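Local coordinates for hydrogenase expression/formation protein HypE (Desulfovibrio vulgaris subsp. vulgaris, PDB 2Z1U) that binds ATP and magnesium and, as a HypE-family maturation factor, probably uses ATP in making the cyanide ligands of the iron in [NiFe] hydrogenases, at residues A[10-15]-A[20-25]; A[24-29]-A[109-114]; A[164-169]-A[214-219]. One frame throughout, in Å; residues are numbered along the deposited sequence.

In the fold
Interactions 1 and 2 follow one another along helix 17-31, share Ser24 and Asp25, and have centres 13 Å apart; between them Leu28 N lies 3.0 Å from Ile23 O, a probable hydrogen bond. Both border the same bound ATP: Ile23 lies against the ribose and adenine, and Phe27 lies under the adenine amino group. Interaction 3 belongs to the C-terminal part of the chain, on the other side of its centre, with nearest atoms about 33 Å from interaction 1 and about 21 Å from interaction 2. The second subunit touches residues of interactions 1 and 3, and its Thr222 and Arg223 complete the ATP site beside helix 17-31.

Interaction 1 of 3, residues A[10-15]-A[20-25]; sequences LDYGSG and HRLISD. With ATP (adenosine-5'-triphosphate), chain D.
Tyr12 lies against the side of helix 17-31, its ring atom CD2 set 3.8 Å from Leu22 CG and 3.9 Å from Leu22 CB. The two side chains cross at about a right angle, and Leu22 CD1 reaches back toward the root of the tyrosine, 4.1 Å from Tyr12 CB. Having CG beside the backbone N (chi1 -73°) carries the Tyr12 ring against Leu22 and its hydroxyl to the Arg21 guanidinium, OH to NH1 3.6 Å. The two planes stand 78° apart with the oxygen near the guanidinium plane; a bend at chi3 brings the arginine round. At the other end of the contact Gly15 O sits 3.0 Å from His20 CE1. Ile23, next to Leu22 but turned to the nucleotide instead of to 10-15, sets CD1 3.3 Å from ATP C8. Ser19 OG bonds Tyr12 O and Gly15 N, tying the 3-10 turn to the first turn of the helix. From the second subunit, Arg223 bonds Gly13 O and also ATP, and Glu232 takes His20 NE2. With ND1 bonded to Gly16 O and NE2 to that glutamate, both ring nitrogens of His20 face acceptors, which is consistent with a positively charged imidazole whose CE1 would be drawn to the Gly15 carbonyl.

Interaction 2 of 3, residues A[24-29]-A[109-114]; sequences SDLFLR and RVVASM. With ATP (adenosine-5'-triphosphate), chain D.
Beside the adenine pocket, two helices of the ATP-binding half, 17-31 and 104-121, meet where Phe27 and Leu26 receive Val111. The valine points straight at the other helix, and its branch CG2 does the closest touching: 3.3 Å from Phe27 CE1, a tight approach, and 3.6 Å from Phe27 CD1. It also comes 3.9 Å from Leu26 CD2, while the other branch, CG1, lies 4.1 Å from Leu26 CG. Leu26 extends toward it because its CG stands opposite the backbone N (chi1 180°). Helix 17-31 widens into a pi-type turn here, at residues 24-28. Phe27 and Val111 cross at about a right angle. The methyl CG2 meets ring atoms CD1 and CE1 obliquely, whereas one ring face is given to the nucleotide. ATP N6 sits 3.3 Å above the Phe27 ring plane, over its centre, and the adenine and phenyl planes are tilted by only about 20°. Phe27 CB lies 3.6 Å from ATP N1, and the phenylalanine thus forms an apolar wall of the base pocket, with Val111 CG2 behind it, on the side of the ring plane away from N6. A salt bridge from Arg29 to Glu108 links the two helices nearby. Beneath them runs the four-stranded sheet: Phe96 of strand 87-99 packs against both Phe27 and Val111, and Val110 and Met114 rest on Ile143 of strand 141-151.

Interaction 3 of 3, residues A[164-169]-A[214-219]; sequences PGDAIL and DIHVLR
One hydrogen bond joins the two segments: His216 ND1 donates to Asp166 OD2 over 2.7 Å, nearly straight at an N-H...O angle of 163°. The oxygen lies close to the imidazole plane, at the ring edge, and is approached on the syn side of the carboxylate, with the donor 22° out of the carboxylate plane. The two flat groups are turned 48° against each other. Asp166 OD1 is also near, 3.2 Å from His216 ND1 and 3.4 Å from His216 CE1, so both oxygens border the same corner of the ring. Both residues place CG beside their own backbone N, and both CB atoms aim across the gap; the two side chains together span the 8.4 Å between the CA atoms of Asp166 and His216.

In the mixed sheet of the C-terminal, AIR-synthase-like half, strand 275-278 runs between strands 167-170 and 217-219, and Ile277 of that strand packs against Asp166, one end of the bond. His216 and Val217 both face Ile277 as a classic beta bulge, and the contact joins the bulged end of the edge strand to the residue leading into strand 167-170.

Asp166 OD2 takes a second hydrogen bond from Arg163 N, so the buried oxygen is held by two donors. In such surroundings the carboxylate would be expected to polarise the imidazole and raise its basicity. Among apolar neighbours, Val305 also packs against the aspartate, and Pro279 against the histidine. Farther along the edge strand the contacts are ionic: Arg219 forms salt bridges with Glu232 and with Asp41 of the second subunit.

Interaction 1 of 3, residues A[10-15]-A[20-25]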
# COMPACT_ATOMS: atom_id res chain seq x y z
N LEU A 10 -16.04 15.64 1.93
CA LEU A 10 -15.36 15.31 0.68
C LEU A 10 -14.12 16.17 0.46
O LEU A 10 -13.12 15.69 -0.05
CB LEU A 10 -16.31 15.44 -0.51
CG LEU A 10 -17.04 14.17 -0.98
CD1 LEU A 10 -17.79 14.46 -2.27
CD2 LEU A 10 -16.07 12.98 -1.17
N ASP A 11 -14.20 17.44 0.86
CA ASP A 11 -13.09 18.41 0.76
C ASP A 11 -11.73 17.86 1.18
O ASP A 11 -10.71 18.28 0.64
CB ASP A 11 -13.37 19.65 1.61
CG ASP A 11 -14.77 20.22 1.41
OD1 ASP A 11 -14.88 21.46 1.38
OD2 ASP A 11 -15.74 19.43 1.32
N TYR A 12 -11.73 16.96 2.17
CA TYR A 12 -10.48 16.39 2.70
C TYR A 12 -9.80 15.43 1.73
O TYR A 12 -8.65 15.04 1.95
CB TYR A 12 -10.71 15.73 4.06
CG TYR A 12 -10.92 16.72 5.19
CD1 TYR A 12 -12.12 16.74 5.91
CD2 TYR A 12 -9.93 17.63 5.54
CE1 TYR A 12 -12.33 17.65 6.95
CE2 TYR A 12 -10.13 18.56 6.59
CZ TYR A 12 -11.32 18.55 7.28
OH TYR A 12 -11.52 19.46 8.30
N GLY A 13 -10.51 15.06 0.66
CA GLY A 13 -9.94 14.18 -0.37
C GLY A 13 -9.68 14.84 -1.72
O GLY A 13 -9.28 14.16 -2.68
N SER A 14 -9.88 16.16 -1.78
CA SER A 14 -9.77 16.92 -3.03
C SER A 14 -8.33 17.29 -3.38
O SER A 14 -8.04 17.65 -4.52
CB SER A 14 -10.63 18.18 -2.97
OG SER A 14 -10.00 19.17 -2.18
N GLY A 15 -7.44 17.22 -2.39
CA GLY A 15 -6.04 17.56 -2.58
C GLY A 15 -5.70 19.02 -2.36
O GLY A 15 -4.58 19.44 -2.65
N HIS A 20 -4.34 19.24 2.94
CA HIS A 20 -3.01 19.48 3.50
C HIS A 20 -3.07 19.70 5.01
O HIS A 20 -2.17 19.27 5.74
CB HIS A 20 -2.31 20.64 2.78
CG HIS A 20 -2.03 20.38 1.33
ND1 HIS A 20 -2.90 20.72 0.32
CD2 HIS A 20 -0.98 19.77 0.72
CE1 HIS A 20 -2.41 20.35 -0.84
NE2 HIS A 20 -1.24 19.78 -0.63
N ARG A 21 -4.13 20.35 5.48
CA ARG A 21 -4.37 20.55 6.91
C ARG A 21 -4.55 19.21 7.66
O ARG A 21 -3.92 18.97 8.69
CB ARG A 21 -5.59 21.45 7.11
CG ARG A 21 -5.74 22.01 8.50
CD ARG A 21 -6.52 23.35 8.54
NE ARG A 21 -7.80 23.35 7.82
CZ ARG A 21 -8.87 22.61 8.15
NH1 ARG A 21 -8.83 21.76 9.18
NH2 ARG A 21 -9.98 22.70 7.43
N LEU A 22 -5.42 18.35 7.13
CA LEU A 22 -5.62 17.02 7.71
C LEU A 22 -4.28 16.28 7.82
O LEU A 22 -3.96 15.73 8.87
CB LEU A 22 -6.58 16.20 6.85
CG LEU A 22 -7.63 15.24 7.43
CD1 LEU A 22 -7.82 14.10 6.47
CD2 LEU A 22 -7.38 14.73 8.86
N ILE A 23 -3.51 16.28 6.73
CA ILE A 23 -2.22 15.60 6.69
C ILE A 23 -1.25 16.15 7.75
O ILE A 23 -0.71 15.38 8.53
CB ILE A 23 -1.59 15.65 5.27
CG1 ILE A 23 -2.38 14.77 4.30
CG2 ILE A 23 -0.13 15.21 5.31
CD1 ILE A 23 -1.99 14.98 2.82
N SER A 24 -1.06 17.47 7.80
CA SER A 24 -0.17 18.06 8.81
C SER A 24 -0.68 17.97 10.24
O SER A 24 0.06 17.60 11.15
CB SER A 24 0.24 19.50 8.46
OG SER A 24 1.17 19.48 7.37
N ASP A 25 -1.95 18.31 10.45
CA ASP A 25 -2.47 18.46 11.81
C ASP A 25 -2.86 17.14 12.46
O ASP A 25 -2.91 17.06 13.68
CB ASP A 25 -3.65 19.43 11.84
CG ASP A 25 -3.28 20.85 11.41
OD1 ASP A 25 -2.08 21.14 11.16
OD2 ASP A 25 -4.20 21.67 11.31
PG ATP D . -2.08 12.43 -5.13
O1G ATP D . -2.45 11.40 -4.05
O2G ATP D . -3.08 13.54 -5.21
O3G ATP D . -1.74 11.82 -6.48
PB ATP D . 0.63 12.71 -4.11
O1B ATP D . 0.43 11.20 -3.85
O2B ATP D . 1.84 13.14 -4.87
O3B ATP D . -0.75 13.24 -4.72
PA ATP D . -0.39 13.35 -1.52
O1A ATP D . -1.28 14.58 -1.69
O2A ATP D . -1.18 12.07 -1.53
O3A ATP D . 0.78 13.40 -2.66
O5' ATP D . 0.53 13.46 -0.26
C5' ATP D . 1.13 14.70 0.15
C4' ATP D . 2.07 14.38 1.29
O4' ATP D . 1.25 13.98 2.41
C3' ATP D . 2.99 13.21 0.98
O3' ATP D . 4.28 13.48 1.57
C2' ATP D . 2.36 12.01 1.70
O2' ATP D . 3.38 11.11 2.14
C1' ATP D . 1.63 12.67 2.88
N9 ATP D . 0.38 11.96 3.28
C8 ATP D . -0.80 11.96 2.65
N7 ATP D . -1.70 11.21 3.33
C5 ATP D . -1.04 10.69 4.38
C6 ATP D . -1.38 9.80 5.51
N6 ATP D . -2.63 9.28 5.60
N1 ATP D . -0.43 9.52 6.40
C2 ATP D . 0.82 10.01 6.33
N3 ATP D . 1.19 10.84 5.33
C4 ATP D . 0.31 11.20 4.37

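Interaction 2 of 3, residues A[24-29]-A[109-114]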
# COMPACT_ATOMS: atom_id res chain seq x y z
N SER A 24 -1.06 17.47 7.80
CA SER A 24 -0.17 18.06 8.81
C SER A 24 -0.68 17.97 10.24
O SER A 24 0.06 17.60 11.15
CB SER A 24 0.24 19.50 8.46
OG SER A 24 1.17 19.48 7.37
N ASP A 25 -1.95 18.31 10.45
CA ASP A 25 -2.47 18.46 11.81
C ASP A 25 -2.86 17.14 12.46
O ASP A 25 -2.91 17.06 13.68
CB ASP A 25 -3.65 19.43 11.84
CG ASP A 25 -3.28 20.85 11.41
OD1 ASP A 25 -2.08 21.14 11.16
OD2 ASP A 25 -4.20 21.67 11.31
N LEU A 26 -3.14 16.11 11.66
CA LEU A 26 -3.51 14.83 12.24
C LEU A 26 -2.44 13.77 12.04
O LEU A 26 -1.86 13.28 13.02
CB LEU A 26 -4.85 14.33 11.69
CG LEU A 26 -5.33 12.97 12.24
CD1 LEU A 26 -5.59 13.02 13.75
CD2 LEU A 26 -6.57 12.50 11.50
N PHE A 27 -2.18 13.41 10.78
CA PHE A 27 -1.29 12.28 10.47
C PHE A 27 0.15 12.54 10.91
O PHE A 27 0.70 11.74 11.67
CB PHE A 27 -1.36 11.91 8.98
CG PHE A 27 -2.71 11.41 8.54
CD1 PHE A 27 -3.25 10.23 9.07
CD2 PHE A 27 -3.44 12.11 7.58
CE1 PHE A 27 -4.51 9.77 8.66
CE2 PHE A 27 -4.70 11.65 7.16
CZ PHE A 27 -5.23 10.48 7.71
N LEU A 28 0.73 13.66 10.47
CA LEU A 28 2.10 14.04 10.87
C LEU A 28 2.24 14.22 12.37
O LEU A 28 3.28 13.89 12.94
CB LEU A 28 2.53 15.33 10.17
CG LEU A 28 3.35 15.14 8.91
CD1 LEU A 28 2.58 14.31 7.86
CD2 LEU A 28 3.80 16.49 8.36
N ARG A 29 1.20 14.74 13.00
CA ARG A 29 1.24 14.97 14.44
C ARG A 29 1.44 13.65 15.18
O ARG A 29 2.31 13.54 16.04
CB ARG A 29 -0.03 15.68 14.91
CG ARG A 29 0.09 16.30 16.30
CD ARG A 29 -1.17 17.06 16.67
NE ARG A 29 -2.07 16.21 17.46
CZ ARG A 29 -3.24 15.72 17.05
NH1 ARG A 29 -3.71 16.00 15.84
NH2 ARG A 29 -3.95 14.96 17.87
N ARG A 109 -8.87 8.47 16.60
CA ARG A 109 -8.62 7.30 17.43
C ARG A 109 -7.81 6.23 16.69
O ARG A 109 -6.89 5.63 17.25
CB ARG A 109 -9.93 6.69 17.92
CG ARG A 109 -10.60 7.47 19.05
CD ARG A 109 -11.69 6.62 19.69
NE ARG A 109 -12.93 6.62 18.90
CZ ARG A 109 -13.86 5.68 18.95
NH1 ARG A 109 -13.73 4.62 19.75
NH2 ARG A 109 -14.94 5.79 18.18
N VAL A 110 -8.15 6.02 15.42
CA VAL A 110 -7.45 5.02 14.59
C VAL A 110 -6.02 5.47 14.31
O VAL A 110 -5.07 4.67 14.43
CB VAL A 110 -8.20 4.78 13.26
CG1 VAL A 110 -7.33 3.94 12.30
CG2 VAL A 110 -9.53 4.09 13.53
N VAL A 111 -5.86 6.74 13.95
CA VAL A 111 -4.55 7.35 13.72
C VAL A 111 -3.70 7.29 14.99
O VAL A 111 -2.53 6.92 14.92
CB VAL A 111 -4.68 8.82 13.18
CG1 VAL A 111 -3.34 9.51 13.21
CG2 VAL A 111 -5.25 8.80 11.76
N ALA A 112 -4.28 7.66 16.13
CA ALA A 112 -3.61 7.53 17.44
C ALA A 112 -3.12 6.09 17.72
O ALA A 112 -1.98 5.89 18.16
CB ALA A 112 -4.53 8.01 18.57
N SER A 113 -3.98 5.10 17.46
CA SER A 113 -3.59 3.70 17.55
C SER A 113 -2.40 3.34 16.67
O SER A 113 -1.51 2.62 17.12
CB SER A 113 -4.77 2.79 17.19
OG SER A 113 -5.69 2.70 18.26
N MET A 114 -2.40 3.80 15.42
CA MET A 114 -1.27 3.54 14.52
C MET A 114 0.04 4.12 15.01
O MET A 114 1.06 3.42 15.01
CB MET A 114 -1.57 4.01 13.08
CG MET A 114 -2.72 3.27 12.46
SD MET A 114 -3.16 3.77 10.80
CE MET A 114 -1.77 3.21 9.84
PG ATP D . -2.08 12.43 -5.13
O1G ATP D . -2.45 11.40 -4.05
O2G ATP D . -3.08 13.54 -5.21
O3G ATP D . -1.74 11.82 -6.48
PB ATP D . 0.63 12.71 -4.11
O1B ATP D . 0.43 11.20 -3.85
O2B ATP D . 1.84 13.14 -4.87
O3B ATP D . -0.75 13.24 -4.72
PA ATP D . -0.39 13.35 -1.52
O1A ATP D . -1.28 14.58 -1.69
O2A ATP D . -1.18 12.07 -1.53
O3A ATP D . 0.78 13.40 -2.66
O5' ATP D . 0.53 13.46 -0.26
C5' ATP D . 1.13 14.70 0.15
C4' ATP D . 2.07 14.38 1.29
O4' ATP D . 1.25 13.98 2.41
C3' ATP D . 2.99 13.21 0.98
O3' ATP D . 4.28 13.48 1.57
C2' ATP D . 2.36 12.01 1.70
O2' ATP D . 3.38 11.11 2.14
C1' ATP D . 1.63 12.67 2.88
N9 ATP D . 0.38 11.96 3.28
C8 ATP D . -0.80 11.96 2.65
N7 ATP D . -1.70 11.21 3.33
C5 ATP D . -1.04 10.69 4.38
C6 ATP D . -1.38 9.80 5.51
N6 ATP D . -2.63 9.28 5.60
N1 ATP D . -0.43 9.52 6.40
C2 ATP D . 0.82 10.01 6.33
N3 ATP D . 1.19 10.84 5.33
C4 ATP D . 0.31 11.20 4.37

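Interaction 3 of 3, residues A[164-169]-A[214-219]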
# COMPACT_ATOMS: atom_id res chain seq x y z
N PRO A 164 11.93 -32.52 6.63
CA PRO A 164 11.72 -33.66 7.53
C PRO A 164 12.48 -33.56 8.85
O PRO A 164 13.67 -33.24 8.85
CB PRO A 164 12.23 -34.86 6.71
CG PRO A 164 11.99 -34.45 5.28
CD PRO A 164 12.12 -32.95 5.23
N GLY A 165 11.79 -33.83 9.95
CA GLY A 165 12.38 -33.76 11.29
C GLY A 165 12.23 -32.42 12.00
O GLY A 165 12.52 -32.33 13.20
N ASP A 166 11.79 -31.39 11.27
CA ASP A 166 11.55 -30.06 11.85
C ASP A 166 10.44 -30.09 12.90
O ASP A 166 9.43 -30.79 12.72
CB ASP A 166 11.16 -29.06 10.76
CG ASP A 166 12.34 -28.56 9.96
OD1 ASP A 166 13.51 -28.91 10.25
OD2 ASP A 166 12.10 -27.78 9.02
N ALA A 167 10.61 -29.33 13.98
CA ALA A 167 9.54 -29.12 14.93
C ALA A 167 8.62 -28.00 14.42
O ALA A 167 9.07 -27.11 13.70
CB ALA A 167 10.10 -28.78 16.29
N ILE A 168 7.34 -28.07 14.76
CA ILE A 168 6.40 -27.01 14.43
C ILE A 168 5.98 -26.42 15.75
O ILE A 168 5.44 -27.12 16.61
CB ILE A 168 5.14 -27.51 13.67
CG1 ILE A 168 5.52 -28.27 12.40
CG2 ILE A 168 4.22 -26.32 13.32
CD1 ILE A 168 4.34 -28.99 11.71
N LEU A 169 6.31 -25.14 15.92
CA LEU A 169 6.02 -24.41 17.15
C LEU A 169 4.97 -23.34 16.90
O LEU A 169 4.90 -22.73 15.82
CB LEU A 169 7.29 -23.74 17.71
CG LEU A 169 8.60 -24.51 17.90
CD1 LEU A 169 9.65 -23.55 18.49
CD2 LEU A 169 8.42 -25.75 18.80
N ASP A 214 19.02 -20.76 12.48
CA ASP A 214 18.58 -21.88 11.62
C ASP A 214 17.05 -22.00 11.58
O ASP A 214 16.50 -23.09 11.55
CB ASP A 214 19.26 -23.21 12.03
CG ASP A 214 19.38 -24.20 10.86
OD1 ASP A 214 19.13 -23.82 9.69
OD2 ASP A 214 19.74 -25.37 11.11
N ILE A 215 16.37 -20.85 11.56
CA ILE A 215 14.92 -20.83 11.42
C ILE A 215 14.55 -21.16 9.98
O ILE A 215 14.98 -20.46 9.04
CB ILE A 215 14.32 -19.44 11.83
CG1 ILE A 215 14.80 -19.00 13.22
CG2 ILE A 215 12.79 -19.48 11.73
CD1 ILE A 215 14.51 -20.00 14.38
N HIS A 216 13.76 -22.21 9.79
CA HIS A 216 13.34 -22.59 8.44
C HIS A 216 12.14 -21.81 7.92
O HIS A 216 12.19 -21.30 6.81
CB HIS A 216 13.09 -24.10 8.32
CG HIS A 216 14.33 -24.93 8.42
ND1 HIS A 216 14.30 -26.30 8.51
CD2 HIS A 216 15.64 -24.58 8.45
CE1 HIS A 216 15.53 -26.77 8.59
NE2 HIS A 216 16.37 -25.74 8.56
N VAL A 217 11.06 -21.76 8.71
CA VAL A 217 9.81 -21.09 8.31
C VAL A 217 9.19 -20.26 9.43
O VAL A 217 9.14 -20.68 10.58
CB VAL A 217 8.69 -22.08 7.82
CG1 VAL A 217 7.63 -21.32 6.98
CG2 VAL A 217 9.28 -23.23 7.02
N LEU A 218 8.74 -19.06 9.06
CA LEU A 218 7.89 -18.25 9.93
C LEU A 218 6.67 -17.86 9.11
O LEU A 218 6.79 -17.51 7.93
CB LEU A 218 8.62 -16.97 10.38
CG LEU A 218 9.90 -17.07 11.23
CD1 LEU A 218 10.64 -15.71 11.30
CD2 LEU A 218 9.64 -17.62 12.63
N ARG A 219 5.49 -17.95 9.71
CA ARG A 219 4.27 -17.45 9.06
C ARG A 219 3.24 -17.07 10.13
O ARG A 219 3.16 -17.72 11.17
CB ARG A 219 3.69 -18.46 8.05
CG ARG A 219 2.52 -17.89 7.23
CD ARG A 219 2.45 -18.47 5.86
NE ARG A 219 3.62 -18.16 5.04
CZ ARG A 219 3.90 -18.78 3.89
NH1 ARG A 219 3.07 -19.71 3.43
NH2 ARG A 219 4.98 -18.46 3.19